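Flagellar hook-associated protein 2 (Helicobacter pylori, PDB 6IWY) caps the tip of the growing flagellar filament, promoting polymerisation of flagellin subunits there and preventing them from leaking out unpolymerised. Local coordinates at residues A[39-44]-A[359-364]; A[98-103]-A[113-118]. One frame throughout, in Å; residues are numbered along the deposited sequence.

Contact 1. Residues A[39-44]-A[359-364]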
ATOM      1  N   GLN A  39     -11.179 -13.072  10.464  1.00 55.44           N
ATOM      2  CA  GLN A  39      -9.749 -13.352  10.281  1.00 53.73           C
ATOM      3  C   GLN A  39      -8.955 -12.052  10.234  1.00 52.54           C
ATOM      4  O   GLN A  39      -9.435 -11.053   9.738  1.00 52.79           O
ATOM      5  CB  GLN A  39      -9.532 -14.066   8.937  1.00 52.53           C
ATOM      6  CG  GLN A  39      -9.602 -15.618   8.949  1.00 54.23           C
ATOM      7  CD  GLN A  39      -9.821 -16.202   7.546  1.00 55.67           C
ATOM      8  OE1 GLN A  39      -9.200 -15.768   6.570  1.00 54.16           O
ATOM      9  NE2 GLN A  39     -10.752 -17.152   7.437  1.00 58.67           N
ATOM     10  N   GLY A  40      -7.741 -12.067  10.752  1.00 52.20           N
ATOM     11  CA  GLY A  40      -6.770 -11.016  10.470  1.00 51.25           C
ATOM     12  C   GLY A  40      -6.014 -11.350   9.179  1.00 49.56           C
ATOM     13  O   GLY A  40      -6.208 -12.406   8.591  1.00 48.11           O
ATOM     14  N   ASP A  41      -5.135 -10.446   8.765  1.00 49.14           N
ATOM     15  CA  ASP A  41      -4.375 -10.584   7.532  1.00 48.47           C
ATOM     16  C   ASP A  41      -3.029 -11.245   7.841  1.00 47.90           C
ATOM     17  O   ASP A  41      -2.453 -11.006   8.891  1.00 49.75           O
ATOM     18  CB  ASP A  41      -4.141  -9.177   6.956  1.00 49.06           C
ATOM     19  CG  ASP A  41      -4.168  -9.132   5.434  1.00 50.40           C
ATOM     20  OD1 ASP A  41      -3.134  -8.702   4.863  1.00 53.60           O
ATOM     21  OD2 ASP A  41      -5.211  -9.488   4.813  1.00 52.73           O
ATOM     22  N   ILE A  42      -2.509 -12.069   6.946  1.00 46.58           N
ATOM     23  CA  ILE A  42      -1.183 -12.634   7.165  1.00 46.25           C
ATOM     24  C   ILE A  42      -0.403 -12.536   5.888  1.00 45.05           C
ATOM     25  O   ILE A  42      -0.808 -13.095   4.898  1.00 45.40           O
ATOM     26  CB  ILE A  42      -1.209 -14.129   7.608  1.00 46.80           C
ATOM     27  CG1 ILE A  42      -1.916 -14.291   8.957  1.00 47.42           C
ATOM     28  CG2 ILE A  42       0.225 -14.691   7.719  1.00 45.01           C
ATOM     29  CD1 ILE A  42      -2.193 -15.742   9.294  1.00 47.49           C
ATOM     30  N   ASN A  43       0.720 -11.831   5.924  1.00 44.84           N
ATOM     31  CA  ASN A  43       1.512 -11.594   4.729  1.00 43.76           C
ATOM     32  C   ASN A  43       2.942 -11.906   4.968  1.00 44.66           C
ATOM     33  O   ASN A  43       3.473 -11.685   6.084  1.00 46.96           O
ATOM     34  CB  ASN A  43       1.471 -10.129   4.357  1.00 43.44           C
ATOM     35  CG  ASN A  43       0.091  -9.637   4.141  1.00 42.85           C
ATOM     36  OD1 ASN A  43      -0.519  -9.935   3.115  1.00 45.26           O
ATOM     37  ND2 ASN A  43      -0.426  -8.889   5.096  1.00 35.11           N
ATOM     38  N   GLU A  44       3.588 -12.394   3.928  1.00 43.95           N
ATOM     39  CA  GLU A  44       5.023 -12.485   3.935  1.00 44.78           C
ATOM     40  C   GLU A  44       5.508 -11.237   3.271  1.00 44.45           C
ATOM     41  O   GLU A  44       4.944 -10.833   2.283  1.00 44.19           O
ATOM     42  CB  GLU A  44       5.502 -13.679   3.129  1.00 44.70           C
ATOM     43  CG  GLU A  44       5.223 -14.998   3.765  1.00 45.82           C
ATOM     44  CD  GLU A  44       5.396 -16.106   2.791  1.00 48.43           C
ATOM     45  OE1 GLU A  44       5.752 -15.810   1.631  1.00 49.35           O
ATOM     46  OE2 GLU A  44       5.156 -17.272   3.164  1.00 52.23           O
ATOM     47  N   SER A 359       5.909  -8.942  -1.611  1.00 52.90           N
ATOM     48  CA  SER A 359       4.878  -9.335  -0.675  1.00 52.34           C
ATOM     49  C   SER A 359       4.044 -10.446  -1.264  1.00 51.56           C
ATOM     50  O   SER A 359       3.818 -10.472  -2.462  1.00 51.94           O
ATOM     51  CB  SER A 359       3.992  -8.160  -0.364  1.00 52.43           C
ATOM     52  OG  SER A 359       3.328  -7.692  -1.546  1.00 55.83           O
ATOM     53  N   LYS A 360       3.600 -11.362  -0.412  1.00 50.93           N
ATOM     54  CA  LYS A 360       2.583 -12.363  -0.758  1.00 50.13           C
ATOM     55  C   LYS A 360       1.579 -12.453   0.392  1.00 49.08           C
ATOM     56  O   LYS A 360       1.976 -12.575   1.534  1.00 49.28           O
ATOM     57  CB  LYS A 360       3.244 -13.731  -0.981  1.00 50.83           C
ATOM     58  CG  LYS A 360       2.296 -14.920  -1.247  1.00 50.96           C
ATOM     59  CD  LYS A 360       3.012 -16.076  -1.948  1.00 52.43           C
ATOM     60  CE  LYS A 360       3.532 -17.188  -1.019  1.00 54.13           C
ATOM     61  NZ  LYS A 360       2.677 -18.440  -1.042  1.00 55.17           N
ATOM     62  N   ASN A 361       0.284 -12.412   0.086  1.00 47.98           N
ATOM     63  CA  ASN A 361      -0.746 -12.637   1.095  1.00 46.80           C
ATOM     64  C   ASN A 361      -0.952 -14.134   1.311  1.00 46.36           C
ATOM     65  O   ASN A 361      -1.099 -14.876   0.359  1.00 45.94           O
ATOM     66  CB  ASN A 361      -2.060 -11.984   0.661  1.00 46.72           C
ATOM     67  CG  ASN A 361      -3.144 -12.130   1.695  1.00 46.73           C
ATOM     68  OD1 ASN A 361      -4.038 -12.948   1.544  1.00 47.36           O
ATOM     69  ND2 ASN A 361      -3.050 -11.365   2.776  1.00 46.57           N
ATOM     70  N   LEU A 362      -0.920 -14.569   2.570  1.00 46.06           N
ATOM     71  CA  LEU A 362      -1.192 -15.974   2.946  1.00 45.82           C
ATOM     72  C   LEU A 362      -2.643 -16.196   3.426  1.00 46.15           C
ATOM     73  O   LEU A 362      -3.210 -17.281   3.277  1.00 46.71           O
ATOM     74  CB  LEU A 362      -0.226 -16.403   4.034  1.00 45.57           C
ATOM     75  CG  LEU A 362       1.218 -16.619   3.574  1.00 45.12           C
ATOM     76  CD1 LEU A 362       2.046 -17.256   4.710  1.00 44.38           C
ATOM     77  CD2 LEU A 362       1.268 -17.477   2.356  1.00 40.90           C
ATOM     78  N   GLN A 363      -3.231 -15.151   3.994  1.00 45.50           N
ATOM     79  CA  GLN A 363      -4.584 -15.199   4.525  1.00 45.92           C
ATOM     80  C   GLN A 363      -5.188 -13.797   4.512  1.00 45.84           C
ATOM     81  O   GLN A 363      -4.577 -12.864   5.012  1.00 44.46           O
ATOM     82  CB  GLN A 363      -4.549 -15.693   5.961  1.00 46.51           C
ATOM     83  CG  GLN A 363      -5.851 -15.590   6.622  1.00 46.72           C
ATOM     84  CD  GLN A 363      -5.854 -16.218   7.959  1.00 47.13           C
ATOM     85  OE1 GLN A 363      -5.768 -17.437   8.079  1.00 47.59           O
ATOM     86  NE2 GLN A 363      -5.979 -15.393   8.994  1.00 47.01           N
ATOM     87  N   LYS A 364      -6.384 -13.663   3.942  1.00 46.61           N
ATOM     88  CA  LYS A 364      -7.023 -12.349   3.828  1.00 47.24           C
ATOM     89  C   LYS A 364      -7.903 -12.055   5.008  1.00 47.65           C
ATOM     90  O   LYS A 364      -8.803 -12.839   5.319  1.00 49.03           O
ATOM     91  CB  LYS A 364      -7.899 -12.248   2.592  1.00 47.93           C
ATOM     92  CG  LYS A 364      -7.177 -12.419   1.292  1.00 49.30           C
ATOM     93  CD  LYS A 364      -8.152 -12.145   0.131  1.00 53.53           C
ATOM     94  CE  LYS A 364      -7.638 -12.651  -1.220  1.00 54.61           C
ATOM     95  NZ  LYS A 364      -8.827 -12.833  -2.113  1.00 57.64           N
TER
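Residues 42-44 and 359-361 pair antiparallel, their short axes 4.7 Å apart at closest approach and their directions 150° apart, and the register slips by one residue because Leu362 and Gln363 both face Ile42, a classic beta bulge. Ile42 O accordingly receives two backbone donors, Leu362 N at 2.8 Å and, weakly, Gln363 N at 3.3 Å, while Ile42 N returns a bond to Gln363 O. Past the bulge, Glu44 and Lys360 form a hydrogen-bonded pair through both of their backbone groups.

On the face bearing Asn43 and Asn361 the contact is polar. Asn361 ND2 reaches Asn43 OD1 at 2.9 Å; the two amide planes are 54° apart, and the donor stands above the acceptor's carbonyl plane. The same ND2 bonds Gln363 O within its own segment, so that two acceptors together restrain the amide's rotation. Asn43 ND2 in turn meets Asp41 OD1 at 2.7 Å on the anti side of the carboxylate, tilted out of its plane, and it also bonds Val114 O of the next strand. Ile42, Glu44, Lys360 and Gln363 share the other face. Gln363, with CG anti to its backbone N (chi1 172°), runs out extended until NE2 meets Gly40 O at 3.0 Å, almost straight. Beside the bulge, Leu362 CD1 lies 3.5 Å from Glu44 OE2. Lys360 lies alongside, its NZ 4.8 Å from Glu44 OE1; the charged ends are not in contact, so any attraction is probably modest.

Gln363 extends the pairing to Gly40, while Asn361 ties Asn43 to the bulge, whose Gln363 O accepts from both Ile42 N and Asn361 ND2.

Contact 2. Residues A[98-103]-A[113-118]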
ATOM      1  N   MET A  98       1.598  -6.125  13.058  1.00 54.60           N
ATOM      2  CA  MET A  98       2.672  -6.747  13.774  1.00 55.73           C
ATOM      3  C   MET A  98       3.645  -7.235  12.738  1.00 54.11           C
ATOM      4  O   MET A  98       3.286  -7.988  11.818  1.00 51.71           O
ATOM      5  CB  MET A  98       2.139  -7.891  14.629  1.00 57.11           C
ATOM      6  CG  MET A  98       1.118  -7.467  15.688  1.00 60.46           C
ATOM      7  SD  MET A  98       0.330  -8.833  16.599  1.00 67.56           S
ATOM      8  CE  MET A  98      -0.736  -9.538  15.320  1.00 61.08           C
ATOM      9  N   GLY A  99       4.876  -6.755  12.870  1.00 55.44           N
ATOM     10  CA  GLY A  99       6.030  -7.303  12.145  1.00 54.76           C
ATOM     11  C   GLY A  99       6.671  -8.402  12.956  1.00 56.20           C
ATOM     12  O   GLY A  99       7.294  -8.144  13.965  1.00 58.42           O
ATOM     13  N   ILE A 100       6.518  -9.625  12.469  1.00 56.00           N
ATOM     14  CA  ILE A 100       6.832 -10.859  13.168  1.00 57.81           C
ATOM     15  C   ILE A 100       7.715 -11.706  12.265  1.00 57.88           C
ATOM     16  O   ILE A 100       7.490 -11.738  11.045  1.00 57.67           O
ATOM     17  CB  ILE A 100       5.514 -11.657  13.403  1.00 57.45           C
ATOM     18  CG1 ILE A 100       4.650 -10.988  14.478  1.00 59.37           C
ATOM     19  CG2 ILE A 100       5.790 -13.096  13.769  1.00 57.17           C
ATOM     20  CD1 ILE A 100       3.247 -11.550  14.572  1.00 58.20           C
ATOM     21  N   VAL A 101       8.660 -12.429  12.863  1.00 60.00           N
ATOM     22  CA  VAL A 101       9.592 -13.310  12.161  1.00 59.72           C
ATOM     23  C   VAL A 101       9.230 -14.767  12.436  1.00 60.53           C
ATOM     24  O   VAL A 101       9.124 -15.184  13.596  1.00 62.60           O
ATOM     25  CB  VAL A 101      11.047 -13.109  12.667  1.00 62.54           C
ATOM     26  CG1 VAL A 101      12.044 -13.697  11.653  1.00 62.54           C
ATOM     27  CG2 VAL A 101      11.345 -11.632  12.959  1.00 62.32           C
ATOM     28  N   MET A 102       9.086 -15.549  11.374  1.00 58.84           N
ATOM     29  CA  MET A 102       8.584 -16.910  11.464  1.00 59.01           C
ATOM     30  C   MET A 102       9.577 -17.771  10.722  1.00 59.76           C
ATOM     31  O   MET A 102      10.036 -17.393   9.650  1.00 58.38           O
ATOM     32  CB  MET A 102       7.200 -17.010  10.815  1.00 56.77           C
ATOM     33  CG  MET A 102       6.411 -18.326  10.982  1.00 58.01           C
ATOM     34  SD  MET A 102       5.043 -18.445   9.757  1.00 60.90           S
ATOM     35  CE  MET A 102       3.789 -19.142  10.802  1.00 61.68           C
ATOM     36  N   LYS A 103       9.960 -18.897  11.331  1.00 62.15           N
ATOM     37  CA  LYS A 103      10.707 -19.915  10.619  1.00 62.90           C
ATOM     38  C   LYS A 103       9.824 -20.551   9.524  1.00 60.78           C
ATOM     39  O   LYS A 103       8.660 -20.876   9.753  1.00 59.59           O
ATOM     40  CB  LYS A 103      11.174 -21.003  11.577  1.00 66.30           C
ATOM     41  CG  LYS A 103      12.531 -20.777  12.217  1.00 69.74           C
ATOM     42  CD  LYS A 103      13.000 -22.037  12.906  1.00 72.22           C
ATOM     43  CE  LYS A 103      14.307 -21.834  13.624  1.00 76.56           C
ATOM     44  NZ  LYS A 103      14.569 -22.953  14.579  1.00 80.28           N
ATOM     45  N   MET A 113       7.096 -11.627   8.474  1.00 53.23           N
ATOM     46  CA  MET A 113       5.643 -11.660   8.325  1.00 52.15           C
ATOM     47  C   MET A 113       5.131 -10.337   8.808  1.00 52.07           C
ATOM     48  O   MET A 113       5.725  -9.737   9.682  1.00 53.46           O
ATOM     49  CB  MET A 113       5.018 -12.763   9.177  1.00 53.32           C
ATOM     50  CG  MET A 113       5.616 -14.135   8.960  1.00 53.61           C
ATOM     51  SD  MET A 113       5.270 -14.757   7.320  1.00 51.63           S
ATOM     52  CE  MET A 113       3.499 -15.017   7.351  1.00 50.88           C
ATOM     53  N   VAL A 114       4.027  -9.896   8.210  1.00 50.77           N
ATOM     54  CA  VAL A 114       3.334  -8.659   8.559  1.00 49.75           C
ATOM     55  C   VAL A 114       1.896  -9.081   8.728  1.00 49.14           C
ATOM     56  O   VAL A 114       1.222  -9.387   7.747  1.00 47.86           O
ATOM     57  CB  VAL A 114       3.411  -7.635   7.418  1.00 48.58           C
ATOM     58  CG1 VAL A 114       2.691  -6.358   7.808  1.00 48.00           C
ATOM     59  CG2 VAL A 114       4.858  -7.367   7.079  1.00 48.73           C
ATOM     60  N   ASN A 115       1.458  -9.162   9.979  1.00 49.84           N
ATOM     61  CA  ASN A 115       0.133  -9.668  10.310  1.00 49.77           C
ATOM     62  C   ASN A 115      -0.664  -8.631  11.088  1.00 50.60           C
ATOM     63  O   ASN A 115      -0.092  -7.979  11.975  1.00 52.49           O
ATOM     64  CB  ASN A 115       0.269 -10.927  11.178  1.00 50.46           C
ATOM     65  CG  ASN A 115       1.072 -12.048  10.493  1.00 49.72           C
ATOM     66  OD1 ASN A 115       1.417 -11.956   9.306  1.00 50.76           O
ATOM     67  ND2 ASN A 115       1.366 -13.108  11.244  1.00 45.74           N
ATOM     68  N   THR A 116      -1.972  -8.515  10.818  1.00 49.31           N
ATOM     69  CA  THR A 116      -2.812  -7.583  11.581  1.00 50.34           C
ATOM     70  C   THR A 116      -3.170  -8.042  12.986  1.00 52.80           C
ATOM     71  O   THR A 116      -3.277  -9.209  13.276  1.00 53.60           O
ATOM     72  CB  THR A 116      -4.119  -7.236  10.865  1.00 50.09           C
ATOM     73  OG1 THR A 116      -4.921  -8.405  10.669  1.00 50.03           O
ATOM     74  CG2 THR A 116      -3.829  -6.557   9.527  1.00 47.87           C
ATOM     75  N   LYS A 117      -3.353  -7.081  13.877  1.00 55.79           N
ATOM     76  CA  LYS A 117      -3.809  -7.347  15.237  1.00 58.41           C
ATOM     77  C   LYS A 117      -5.293  -7.683  15.279  1.00 59.19           C
ATOM     78  O   LYS A 117      -5.755  -8.388  16.176  1.00 61.53           O
ATOM     79  CB  LYS A 117      -3.551  -6.135  16.124  1.00 60.69           C
ATOM     80  CG  LYS A 117      -3.748  -6.400  17.609  1.00 64.00           C
ATOM     81  CD  LYS A 117      -3.674  -5.098  18.396  1.00 68.34           C
ATOM     82  CE  LYS A 117      -4.277  -5.251  19.782  1.00 72.58           C
ATOM     83  NZ  LYS A 117      -3.536  -4.424  20.772  1.00 77.31           N
ATOM     84  N   ASN A 118      -6.025  -7.179  14.299  1.00 58.12           N
ATOM     85  CA  ASN A 118      -7.468  -7.258  14.266  1.00 59.04           C
ATOM     86  C   ASN A 118      -8.013  -8.045  13.117  1.00 57.07           C
ATOM     87  O   ASN A 118      -7.378  -8.176  12.069  1.00 55.77           O
ATOM     88  CB  ASN A 118      -8.012  -5.853  14.120  1.00 60.82           C
ATOM     89  CG  ASN A 118      -8.245  -5.215  15.411  1.00 63.37           C
ATOM     90  OD1 ASN A 118      -8.742  -5.849  16.327  1.00 64.37           O
ATOM     91  ND2 ASN A 118      -7.897  -3.943  15.513  1.00 67.36           N
TER
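Met98 sets CG anti to its carbonyl carbon (chi1 -61°) and then bends at chi3 (-71°), a path that brings the terminal CE back over the partner strand to 3.3 Å from Thr116 O. Met113 folds more compactly, bent at both chi2 (-67°) and chi3, and its CG packs against Met102 CB at 3.8 Å. On the same face of the sheet, Ile100 sits directly across from Met113 and, along its own strand, between Met98 and Met102; its CD1 approaches the side-chain amide of Asn115, the two side chains crossing at about a right angle, and its CB lies 4.4 Å from Met113 CB.

The backbone beneath is a regular antiparallel ladder. Met98 with Asn115 and Ile100 with Met113 are hydrogen-bonded pairs, each joined in both directions: Met98 N to Asn115 O is 2.7 Å and Ile100 N to Met113 O is 2.9 Å. Between them Gly99 and Val114 form a non-hydrogen-bonded pair, where Val114 CA comes within 3.3 Å of Met98 O in a CA-H...O contact. The strands belong to a beta hairpin, 97-103 followed by 110-116, and strand 97-103 is an outermost strand of its sheet within the chain.

The opposite face carries Val114, which packs on Ile89, and Val101, which touches Leu82 and Ala86; helix 82-92 therefore covers this side of the hairpin. Gly99 N is hydrogen-bonded to Thr90 OG1 of that helix. Near the end of the 113-118 segment, Thr116 OG1 donates to Asn118 O at 2.8 Å and receives Asp41 N from the segment leading into the neighbouring strand 42-49.

Overall arrangement
Both contacts lie in one four-stranded antiparallel sheet, ordered 97-103, 110-116, 42-49, 359-361, so contact 2 joins the first two strands and contact 1 the last two. Their centres are about 9 Å apart, and they meet where strands 42-49 and 110-116 adjoin: Asn43 O is 2.8 Å from Val114 N, and Ile42 CG2 is 3.3 Å from Met113 CE. Along the chain, the local hairpin of contact 2 is nested inside the long loop closed by contact 1, whose segments are 315 residues apart at their closest ends. A late strand thereby returns to complete a sheet begun near the start of this fragment of the cap protein.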